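Local coordinates for putative fimbrium tip subunit Fim1F (Parabacteroides distasonis, PDB 3R4R), which is a putative component of the fimbrium tip, the end of a surface filament that mediates cell adhesion and biofilm formation, at residues 38-43 / 137-142; 166-171 / 203-208; 170-175 / 227-232; 263-268 / 284-289. All blocks are in the same frame, centred on the assembly; numbering follows the deposited sequence.

Contact 1. Residues 38-43 / 137-142; sequences TTEELT and VTASLL. With SO4 (sulfate ion), chain D.
E40 and E41 both carry CG beside the backbone N (chi1 -65° in each) and run extended beyond it, yet meet 137-142 differently. The E40 chain lies over A139, its OE1 3.5 Å from A139 CB, while E41 runs alongside L142, pointing the same way with E41 CG 4.0 Å from L142 CD1. No direct hydrogen bond crosses the contact. The backbones touch through CA-H...O contacts, S140 CA to E40 O and E41 CA to A139 O, both 3.3 Å, and a water links T43 O, A139 O and L142 N. T38 and E41 form a capping box at the helix start: E41 N donates to T38 OG1 (3.3 Å), and T38 N reaches E41 OE1 from above the carboxylate plane. A sulfate accepts from T39 N. E41 OE1 also makes a salt bridge with K171 NZ, and OE2 a hydrogen bond with Y230 OH. With an alanine at E41 the return bond would be lost, and K171 and Y230 would probably lack their carboxylate partner. Helix 39-42 and the loop before strand 144-152 sit against strands 161-179 and 228-232, L142 packing on Q167, S169 and Y230, and A139 on Y230.

Contact 2. Residues 166-171 / 203-208; sequences IQLSAK and ITIFNT. With EDO (1,2-ethanediol), chain E.
I166 and L168 reach the loop 203-208 with their terminal methyls, and the closest packing lies there. I166 CD1 sits 3.8 Å from F206 CA and 3.9 Å from I205 O; CG1 stands between the backbone N and the carbonyl carbon (chi1 67°), which directs the longer branch at the loop. L168 crosses I205 at about a right angle, with L168 CD1 4.1 Å from I205 CG1, and its other methyl approaches I203, L168 CD2 lying 4.5 Å from I203 CG2. No hydrogen bond joins the two segments; the side-chain contacts of L168 with I203 and I205 are apolar. The contact places the loop that follows strand 191-202 against the long strand 161-179, in the C-terminal domain of Fim1F, a family of the transthyretin clan. I145 of strand 144-152 touches both L168 and F206, and Y232 also packs on L168. The other end is loose: from S169 to K171 the strand moves away from the loop. There an ethanediol, probably from the crystallisation liquor, lies beside Q167 and K171 and makes a weak hydrogen bond from O1 to S169 O (3.4 Å). T208, too far for close packing with 166-171, bonds through OG1 to K263 O.

Contact 3. Residues 170-175 / 227-232; sequences AKIEYT and VTFYTY. With SO4 (sulfate ion), chain C; EDO (1,2-ethanediol), chain F.
Strands 170-175 and 228-232 form an antiparallel pair in the C-terminal, transthyretin-like domain, their directions 148° apart. I172 and F229 are a hydrogen-bonded pair, with I172 N to F229 O at 2.8 Å and F229 N to I172 O at 2.9 Å. A170 N bonds T231 O (2.8 Å), but the return bond is weak; beyond the paired strand residues, Y174 N donates to V227 O. On the face of A170, I172, F229 and T231, I172 CB makes a CH-pi contact over the F229 ring face, 4.2 Å from its centroid, and I172 CG2 lies 3.7 Å from F229 CZ. F229 CG falls between the backbone N and the carbonyl carbon (chi1 49°), which folds the ring back over I172 O. The other face is more polar. K171 runs fully extended beside Y230, its CG 3.8 Å from Y230 CE1, and T228 OG1 lies 3.4 Å from E173 CG. E41 is the outer partner of K171 and Y230, while E173 bonds Y266 OH. A sulfate accepts from V227 N. Strand 266-273 runs parallel to strand 161-179 as another neighbour, and L191 and V194 of strand 191-202 pack on F229.

Contact 4. Residues 263-268 / 284-289; sequences KGNYYR and NVEDKE
Y267 and N284 face each other as an antiparallel non-hydrogen-bonded pair, and next to them V285 N donates to Y266 O at 3.0 Å, nearly straight onto the carbonyl. The E286 carboxylate turns back to Y266 N, which gives OE2 a 2.8 Å bond on its syn lone pair and OE1 a weak one. E286 CG stands between its own backbone N and carbonyl carbon (chi1 48°), and a further bend at chi2 (-83°) folds the acid onto the strand. A lysine in place of E286 would probably leave Y266 N without this acceptor and set the turn less firmly against the strand. The turn joins strands 278-284 and 289-291 through a G1 beta bulge, in which K288 and E289 both face N284. V285 CG2 meets two flat groups that lie roughly at right angles as seen from the methyl. It lies over the Y266 ring, 3.9 Å from the centroid in a CH-pi contact, and stands over the centre of the R268 guanidinium, with R268 CG only 3.6 Å from V285 CG2. N284 ND2 makes a weak bond to N265 OD1 (3.4 Å), the two amide planes 79° apart, and approaches Y267 CE1 obliquely. N265 ND2 bonds T208 O.

From the N terminus, contact 1 closes first, bringing helix 39-42 to the loop before strand 144-152 across 93 intervening residues. The chain then enters strand 161-179, from which contacts 2 and 3 start, sharing A170 and K171: contact 2 closes the shorter loop at 203-208, and contact 3 the longer one at 227-232, so the loops overlap from a common origin. Contact 4 follows in series, tying strand 266-273 to the turn after strand 278-284. Strand 161-179 carries contacts 2 and 3 and has strands 228-232 and 266-273 as neighbours, the latter bringing contact 4 alongside. Salt bridge E41-K171 joins contact 1 to contacts 2 and 3, whereas contacts 1 and 4 do not touch, their centres about 17 Å apart.

Contact 1. Residues 38-43 / 137-142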
# COMPACT_ATOMS: atom_id res chain seq x y z
N THR A 38 4.26 -11.05 4.75
CA THR A 38 3.88 -12.44 4.52
C THR A 38 3.58 -12.64 3.03
O THR A 38 3.44 -11.67 2.28
CB THR A 38 2.67 -12.87 5.40
OG1 THR A 38 1.46 -12.29 4.93
CG2 THR A 38 2.88 -12.57 6.89
N THR A 39 3.48 -13.91 2.62
CA THR A 39 3.17 -14.31 1.24
C THR A 39 1.84 -13.69 0.89
O THR A 39 1.73 -13.15 -0.21
CB THR A 39 3.22 -15.84 1.09
OG1 THR A 39 4.58 -16.25 1.20
CG2 THR A 39 2.70 -16.32 -0.27
N GLU A 40 0.87 -13.67 1.85
CA GLU A 40 -0.43 -13.02 1.62
C GLU A 40 -0.26 -11.53 1.31
O GLU A 40 -0.78 -11.04 0.31
CB GLU A 40 -1.37 -13.18 2.81
CG GLU A 40 -1.83 -14.59 3.14
CD GLU A 40 -2.57 -14.65 4.46
OE1 GLU A 40 -3.62 -13.98 4.60
OE2 GLU A 40 -2.09 -15.37 5.37
N GLU A 41 0.51 -10.83 2.13
CA GLU A 41 0.73 -9.38 2.02
C GLU A 41 1.51 -9.00 0.73
O GLU A 41 1.44 -7.85 0.32
CB GLU A 41 1.48 -8.88 3.24
CG GLU A 41 0.63 -9.03 4.50
CD GLU A 41 1.27 -8.63 5.81
OE1 GLU A 41 2.52 -8.67 5.92
OE2 GLU A 41 0.52 -8.32 6.76
N LEU A 42 2.18 -9.96 0.10
CA LEU A 42 2.92 -9.76 -1.15
C LEU A 42 2.08 -10.13 -2.36
O LEU A 42 2.51 -9.89 -3.49
CB LEU A 42 4.22 -10.60 -1.16
CG LEU A 42 5.35 -10.19 -0.22
CD1 LEU A 42 6.37 -11.33 -0.07
CD2 LEU A 42 6.01 -8.90 -0.67
N THR A 43 0.91 -10.75 -2.13
CA THR A 43 0.03 -11.25 -3.20
C THR A 43 -0.65 -10.12 -3.93
O THR A 43 -1.14 -9.16 -3.33
CB THR A 43 -1.05 -12.20 -2.62
OG1 THR A 43 -0.37 -13.31 -2.06
CG2 THR A 43 -2.01 -12.74 -3.67
N VAL A 137 -8.19 -4.55 4.57
CA VAL A 137 -8.80 -5.50 5.52
C VAL A 137 -8.21 -6.93 5.33
O VAL A 137 -7.85 -7.57 6.31
CB VAL A 137 -10.36 -5.58 5.40
CG1 VAL A 137 -10.94 -6.42 6.56
CG2 VAL A 137 -11.00 -4.21 5.38
N THR A 138 -8.19 -7.42 4.09
CA THR A 138 -7.70 -8.74 3.69
C THR A 138 -6.22 -8.62 3.29
O THR A 138 -5.87 -7.82 2.43
CB THR A 138 -8.59 -9.27 2.54
OG1 THR A 138 -9.96 -9.23 2.96
CG2 THR A 138 -8.21 -10.68 2.08
N ALA A 139 -5.36 -9.43 3.95
CA ALA A 139 -3.91 -9.48 3.76
C ALA A 139 -3.53 -9.77 2.30
O ALA A 139 -2.60 -9.16 1.77
CB ALA A 139 -3.30 -10.54 4.66
N SER A 140 -4.28 -10.67 1.64
CA SER A 140 -4.06 -11.10 0.26
C SER A 140 -4.71 -10.12 -0.78
O SER A 140 -4.53 -10.31 -1.98
CB SER A 140 -4.62 -12.51 0.06
OG SER A 140 -5.96 -12.59 0.50
N LEU A 141 -5.41 -9.06 -0.33
CA LEU A 141 -6.01 -8.10 -1.25
C LEU A 141 -5.67 -6.67 -0.75
O LEU A 141 -6.54 -5.81 -0.63
CB LEU A 141 -7.53 -8.33 -1.39
CG LEU A 141 -8.24 -7.64 -2.59
CD1 LEU A 141 -7.84 -8.29 -3.93
CD2 LEU A 141 -9.74 -7.70 -2.44
N LEU A 142 -4.40 -6.43 -0.44
CA LEU A 142 -3.87 -5.12 -0.02
C LEU A 142 -3.42 -4.35 -1.26
O LEU A 142 -2.74 -4.91 -2.12
CB LEU A 142 -2.73 -5.25 0.99
CG LEU A 142 -3.09 -5.79 2.39
CD1 LEU A 142 -1.82 -6.14 3.19
CD2 LEU A 142 -4.07 -4.89 3.14
S SO4 D . 4.77 -16.67 4.86
O1 SO4 D . 5.40 -15.54 4.18
O2 SO4 D . 3.36 -16.37 5.14
O3 SO4 D . 4.85 -17.87 4.00
O4 SO4 D . 5.48 -16.92 6.12
O HOH W 1 -1.91 -8.27 -0.79

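Contact 2. Residues 166-171 / 203-208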
# COMPACT_ATOMS: atom_id res chain seq x y z
N ILE A 166 4.84 -0.22 -3.95
CA ILE A 166 4.84 -0.03 -2.50
C ILE A 166 3.46 -0.39 -2.00
O ILE A 166 2.48 -0.27 -2.72
CB ILE A 166 5.25 1.40 -2.01
CG1 ILE A 166 4.20 2.49 -2.42
CG2 ILE A 166 6.67 1.75 -2.42
CD1 ILE A 166 4.17 3.73 -1.57
N GLN A 167 3.40 -0.74 -0.73
CA GLN A 167 2.22 -1.00 0.06
C GLN A 167 1.56 0.35 0.37
O GLN A 167 2.22 1.22 0.92
CB GLN A 167 2.73 -1.74 1.31
CG GLN A 167 1.88 -2.86 1.82
CD GLN A 167 1.81 -4.04 0.94
OE1 GLN A 167 0.74 -4.36 0.43
NE2 GLN A 167 2.91 -4.77 0.83
N LEU A 168 0.32 0.57 -0.08
CA LEU A 168 -0.39 1.85 0.11
C LEU A 168 -0.89 1.99 1.57
O LEU A 168 -1.17 3.08 2.03
CB LEU A 168 -1.56 1.97 -0.89
CG LEU A 168 -2.27 3.30 -1.03
CD1 LEU A 168 -1.28 4.43 -1.36
CD2 LEU A 168 -3.34 3.21 -2.04
N SER A 169 -0.96 0.90 2.29
CA SER A 169 -1.35 0.87 3.69
C SER A 169 -0.14 0.70 4.58
O SER A 169 0.93 0.31 4.12
CB SER A 169 -2.34 -0.26 3.95
OG SER A 169 -1.74 -1.52 3.71
N ALA A 170 -0.33 1.02 5.87
CA ALA A 170 0.62 0.74 6.94
C ALA A 170 0.17 -0.53 7.68
O ALA A 170 -1.04 -0.76 7.79
CB ALA A 170 0.71 1.92 7.88
N LYS A 171 1.13 -1.36 8.13
CA LYS A 171 0.85 -2.58 8.89
C LYS A 171 1.14 -2.31 10.37
O LYS A 171 2.22 -1.83 10.71
CB LYS A 171 1.67 -3.76 8.33
CG LYS A 171 1.50 -5.11 9.07
CD LYS A 171 2.45 -6.17 8.49
CE LYS A 171 2.39 -7.48 9.22
NZ LYS A 171 3.30 -8.48 8.62
N ILE A 203 -3.91 7.58 -4.88
CA ILE A 203 -3.19 6.46 -5.51
C ILE A 203 -1.94 6.91 -6.30
O ILE A 203 -1.44 6.13 -7.12
CB ILE A 203 -4.16 5.70 -6.49
CG1 ILE A 203 -4.77 6.68 -7.56
CG2 ILE A 203 -5.25 4.94 -5.71
CD1 ILE A 203 -5.45 6.03 -8.74
N THR A 204 -1.46 8.13 -6.10
CA THR A 204 -0.31 8.66 -6.86
C THR A 204 0.83 9.09 -5.92
O THR A 204 1.72 9.86 -6.33
CB THR A 204 -0.78 9.84 -7.72
OG1 THR A 204 -1.36 10.88 -6.92
CG2 THR A 204 -1.64 9.44 -8.89
N ILE A 205 0.78 8.61 -4.66
CA ILE A 205 1.69 8.96 -3.57
C ILE A 205 2.63 7.76 -3.34
O ILE A 205 2.17 6.65 -3.10
CB ILE A 205 0.88 9.38 -2.31
CG1 ILE A 205 -0.25 8.36 -2.01
CG2 ILE A 205 0.28 10.79 -2.58
CD1 ILE A 205 -0.98 8.55 -0.77
N PHE A 206 3.95 8.00 -3.48
CA PHE A 206 4.92 6.91 -3.44
C PHE A 206 6.05 7.06 -2.37
O PHE A 206 6.98 6.25 -2.40
CB PHE A 206 5.60 6.83 -4.82
CG PHE A 206 4.64 6.68 -5.98
CD1 PHE A 206 4.11 5.44 -6.32
CD2 PHE A 206 4.30 7.78 -6.77
CE1 PHE A 206 3.23 5.31 -7.40
CE2 PHE A 206 3.43 7.64 -7.85
CZ PHE A 206 2.89 6.41 -8.15
N ASN A 207 5.98 8.05 -1.46
CA ASN A 207 7.08 8.21 -0.50
C ASN A 207 6.81 7.38 0.74
O ASN A 207 5.91 7.69 1.52
CB ASN A 207 7.31 9.68 -0.12
CG ASN A 207 8.57 9.94 0.69
OD1 ASN A 207 9.36 9.03 1.00
ND2 ASN A 207 8.81 11.21 0.99
N THR A 208 7.61 6.32 0.94
CA THR A 208 7.45 5.40 2.08
C THR A 208 8.19 5.95 3.32
O THR A 208 8.46 5.20 4.24
CB THR A 208 7.95 3.99 1.71
OG1 THR A 208 7.73 3.14 2.83
CG2 THR A 208 9.44 3.93 1.29
C1 EDO E . 3.38 -2.36 4.91
O1 EDO E . 2.02 -2.85 4.84
C2 EDO E . 4.33 -3.55 5.01
O2 EDO E . 5.65 -3.17 4.58

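Contact 3. Residues 170-175 / 227-232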
# COMPACT_ATOMS: atom_id res chain seq x y z
N ALA A 170 -0.33 1.02 5.87
CA ALA A 170 0.62 0.74 6.94
C ALA A 170 0.17 -0.53 7.68
O ALA A 170 -1.04 -0.76 7.79
CB ALA A 170 0.71 1.92 7.88
N LYS A 171 1.13 -1.36 8.13
CA LYS A 171 0.85 -2.58 8.89
C LYS A 171 1.14 -2.31 10.37
O LYS A 171 2.22 -1.83 10.71
CB LYS A 171 1.67 -3.76 8.33
CG LYS A 171 1.50 -5.11 9.07
CD LYS A 171 2.45 -6.17 8.49
CE LYS A 171 2.39 -7.48 9.22
NZ LYS A 171 3.30 -8.48 8.62
N ILE A 172 0.16 -2.58 11.23
CA ILE A 172 0.31 -2.31 12.69
C ILE A 172 0.04 -3.60 13.48
O ILE A 172 -1.03 -4.19 13.35
CB ILE A 172 -0.64 -1.16 13.18
CG1 ILE A 172 -0.54 0.12 12.30
CG2 ILE A 172 -0.41 -0.84 14.68
CD1 ILE A 172 -1.61 1.20 12.69
N GLU A 173 1.02 -4.02 14.31
CA GLU A 173 0.88 -5.18 15.18
C GLU A 173 0.92 -4.76 16.67
O GLU A 173 1.92 -4.23 17.12
CB GLU A 173 1.99 -6.22 14.89
CG GLU A 173 1.85 -7.49 15.74
CD GLU A 173 2.92 -8.57 15.64
OE1 GLU A 173 4.00 -8.30 15.07
OE2 GLU A 173 2.69 -9.67 16.19
N TYR A 174 -0.17 -4.97 17.41
CA TYR A 174 -0.17 -4.75 18.87
C TYR A 174 0.40 -6.01 19.51
O TYR A 174 -0.16 -7.09 19.30
CB TYR A 174 -1.56 -4.37 19.41
CG TYR A 174 -1.70 -4.48 20.92
CD1 TYR A 174 -1.14 -3.53 21.76
CD2 TYR A 174 -2.43 -5.51 21.49
CE1 TYR A 174 -1.28 -3.61 23.14
CE2 TYR A 174 -2.58 -5.60 22.88
CZ TYR A 174 -2.00 -4.65 23.70
OH TYR A 174 -2.14 -4.75 25.06
N THR A 175 1.53 -5.89 20.23
CA THR A 175 2.23 -7.06 20.77
C THR A 175 2.03 -7.23 22.30
O THR A 175 2.64 -8.13 22.88
CB THR A 175 3.73 -6.98 20.45
OG1 THR A 175 4.28 -5.77 20.97
CG2 THR A 175 4.01 -7.10 18.96
N VAL A 227 -4.99 -8.63 16.20
CA VAL A 227 -3.77 -8.11 16.83
C VAL A 227 -2.92 -7.43 15.72
O VAL A 227 -2.24 -6.46 16.02
CB VAL A 227 -3.09 -9.31 17.56
CG1 VAL A 227 -1.58 -9.23 17.61
CG2 VAL A 227 -3.68 -9.48 18.94
N THR A 228 -3.00 -7.90 14.48
CA THR A 228 -2.35 -7.27 13.32
C THR A 228 -3.48 -6.66 12.46
O THR A 228 -4.41 -7.35 12.05
CB THR A 228 -1.44 -8.25 12.53
OG1 THR A 228 -0.33 -8.66 13.35
CG2 THR A 228 -0.90 -7.62 11.21
N PHE A 229 -3.40 -5.35 12.21
CA PHE A 229 -4.42 -4.65 11.44
C PHE A 229 -3.74 -3.58 10.53
O PHE A 229 -2.52 -3.35 10.66
CB PHE A 229 -5.48 -4.04 12.39
CG PHE A 229 -4.91 -3.25 13.54
CD1 PHE A 229 -4.56 -3.88 14.73
CD2 PHE A 229 -4.78 -1.87 13.45
CE1 PHE A 229 -4.02 -3.15 15.79
CE2 PHE A 229 -4.26 -1.13 14.51
CZ PHE A 229 -3.85 -1.79 15.67
N TYR A 230 -4.52 -3.00 9.59
CA TYR A 230 -4.04 -2.06 8.57
C TYR A 230 -4.86 -0.78 8.50
O TYR A 230 -6.01 -0.75 8.93
CB TYR A 230 -4.09 -2.71 7.17
CG TYR A 230 -3.51 -4.10 7.09
CD1 TYR A 230 -2.14 -4.30 6.99
CD2 TYR A 230 -4.34 -5.22 7.13
CE1 TYR A 230 -1.60 -5.59 7.00
CE2 TYR A 230 -3.81 -6.51 7.15
CZ TYR A 230 -2.43 -6.69 7.07
OH TYR A 230 -1.91 -7.95 6.99
N THR A 231 -4.27 0.25 7.89
CA THR A 231 -4.87 1.57 7.66
C THR A 231 -4.12 2.30 6.53
O THR A 231 -2.91 2.10 6.35
CB THR A 231 -4.88 2.42 8.95
OG1 THR A 231 -5.45 3.70 8.66
CG2 THR A 231 -3.49 2.64 9.55
N TYR A 232 -4.84 3.19 5.82
CA TYR A 232 -4.19 4.07 4.89
C TYR A 232 -3.64 5.24 5.70
O TYR A 232 -4.18 5.50 6.78
CB TYR A 232 -5.13 4.51 3.75
CG TYR A 232 -5.64 3.44 2.81
CD1 TYR A 232 -4.74 2.63 2.11
CD2 TYR A 232 -6.97 3.40 2.44
CE1 TYR A 232 -5.20 1.67 1.20
CE2 TYR A 232 -7.43 2.50 1.47
CZ TYR A 232 -6.54 1.63 0.86
OH TYR A 232 -6.98 0.71 -0.06
S SO4 C . -4.39 -11.80 14.57
O1 SO4 C . -5.20 -11.46 13.39
O2 SO4 C . -4.16 -13.26 14.61
O3 SO4 C . -3.08 -11.10 14.47
O4 SO4 C . -5.10 -11.41 15.78
C1 EDO F . -8.71 -3.07 9.71
O1 EDO F . -9.73 -3.15 8.69
C2 EDO F . -8.07 -4.44 9.92
O2 EDO F . -6.97 -4.67 9.05

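Contact 4. Residues 263-268 / 284-289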
# COMPACT_ATOMS: atom_id res chain seq x y z
N LYS A 263 2.53 4.72 4.90
CA LYS A 263 2.34 3.66 3.92
C LYS A 263 3.66 2.94 3.61
O LYS A 263 4.71 3.60 3.44
CB LYS A 263 1.75 4.23 2.62
CG LYS A 263 2.70 5.19 1.89
CD LYS A 263 1.99 5.93 0.77
CE LYS A 263 2.82 7.06 0.23
NZ LYS A 263 3.16 8.11 1.25
N GLY A 264 3.59 1.63 3.50
CA GLY A 264 4.75 0.82 3.17
C GLY A 264 5.65 0.54 4.34
O GLY A 264 6.80 0.18 4.13
N ASN A 265 5.13 0.72 5.57
CA ASN A 265 5.88 0.46 6.79
C ASN A 265 5.15 -0.54 7.71
O ASN A 265 3.93 -0.66 7.62
CB ASN A 265 6.17 1.76 7.55
CG ASN A 265 7.13 2.70 6.86
OD1 ASN A 265 8.35 2.56 6.96
ND2 ASN A 265 6.61 3.71 6.21
N TYR A 266 5.90 -1.25 8.56
CA TYR A 266 5.39 -2.23 9.53
C TYR A 266 5.77 -1.74 10.92
O TYR A 266 6.92 -1.42 11.18
CB TYR A 266 5.91 -3.66 9.21
CG TYR A 266 5.76 -4.76 10.26
CD1 TYR A 266 4.63 -4.83 11.07
CD2 TYR A 266 6.66 -5.82 10.31
CE1 TYR A 266 4.48 -5.86 12.01
CE2 TYR A 266 6.50 -6.87 11.22
CZ TYR A 266 5.41 -6.88 12.07
OH TYR A 266 5.30 -7.93 12.96
N TYR A 267 4.76 -1.62 11.79
CA TYR A 267 4.88 -1.10 13.14
C TYR A 267 4.46 -2.11 14.18
O TYR A 267 3.59 -2.95 13.92
CB TYR A 267 4.01 0.15 13.28
CG TYR A 267 4.36 1.27 12.31
CD1 TYR A 267 5.43 2.13 12.57
CD2 TYR A 267 3.62 1.47 11.15
CE1 TYR A 267 5.77 3.14 11.68
CE2 TYR A 267 3.96 2.48 10.25
CZ TYR A 267 5.03 3.32 10.52
OH TYR A 267 5.38 4.33 9.65
N ARG A 268 5.06 -2.01 15.38
CA ARG A 268 4.69 -2.80 16.55
C ARG A 268 4.43 -1.87 17.74
O ARG A 268 5.26 -1.02 18.05
CB ARG A 268 5.74 -3.88 16.92
CG ARG A 268 6.02 -4.95 15.87
CD ARG A 268 6.80 -6.09 16.50
NE ARG A 268 7.36 -7.03 15.53
CZ ARG A 268 8.66 -7.22 15.33
NH1 ARG A 268 9.56 -6.56 16.06
NH2 ARG A 268 9.08 -8.10 14.43
N ASN A 284 9.28 0.98 14.41
CA ASN A 284 9.27 0.87 12.98
C ASN A 284 10.20 -0.30 12.70
O ASN A 284 11.42 -0.17 12.79
CB ASN A 284 9.63 2.20 12.27
CG ASN A 284 9.40 2.17 10.78
OD1 ASN A 284 9.84 1.26 10.08
ND2 ASN A 284 8.80 3.21 10.25
N VAL A 285 9.62 -1.45 12.43
CA VAL A 285 10.30 -2.75 12.32
C VAL A 285 11.39 -2.74 11.20
O VAL A 285 12.52 -3.14 11.49
CB VAL A 285 9.29 -3.90 12.07
CG1 VAL A 285 10.00 -5.26 12.03
CG2 VAL A 285 8.23 -3.91 13.17
N GLU A 286 11.06 -2.36 9.96
CA GLU A 286 12.06 -2.41 8.90
C GLU A 286 13.20 -1.41 9.15
O GLU A 286 14.34 -1.72 8.81
CB GLU A 286 11.47 -2.19 7.49
CG GLU A 286 10.54 -1.00 7.30
CD GLU A 286 9.10 -1.25 7.70
OE1 GLU A 286 8.36 -1.87 6.89
OE2 GLU A 286 8.69 -0.83 8.81
N ASP A 287 12.92 -0.25 9.76
CA ASP A 287 13.96 0.75 10.00
C ASP A 287 14.78 0.46 11.25
O ASP A 287 15.87 1.02 11.40
CB ASP A 287 13.34 2.14 10.13
CG ASP A 287 12.69 2.64 8.86
OD1 ASP A 287 13.20 2.31 7.76
OD2 ASP A 287 11.74 3.44 8.97
N LYS A 288 14.25 -0.41 12.15
CA LYS A 288 14.82 -0.77 13.45
C LYS A 288 15.00 0.52 14.27
O LYS A 288 16.11 0.92 14.64
CB LYS A 288 16.12 -1.61 13.35
CG LYS A 288 15.85 -3.03 12.85
CD LYS A 288 17.07 -3.96 12.92
CE LYS A 288 16.67 -5.37 12.57
NZ LYS A 288 17.80 -6.33 12.71
N GLU A 289 13.86 1.19 14.52
CA GLU A 289 13.73 2.42 15.29
C GLU A 289 12.51 2.33 16.21
O GLU A 289 11.51 1.70 15.87
CB GLU A 289 13.63 3.65 14.38
CG GLU A 289 14.85 3.90 13.52
CD GLU A 289 14.80 5.16 12.68
OE1 GLU A 289 13.91 6.00 12.92
OE2 GLU A 289 15.69 5.31 11.81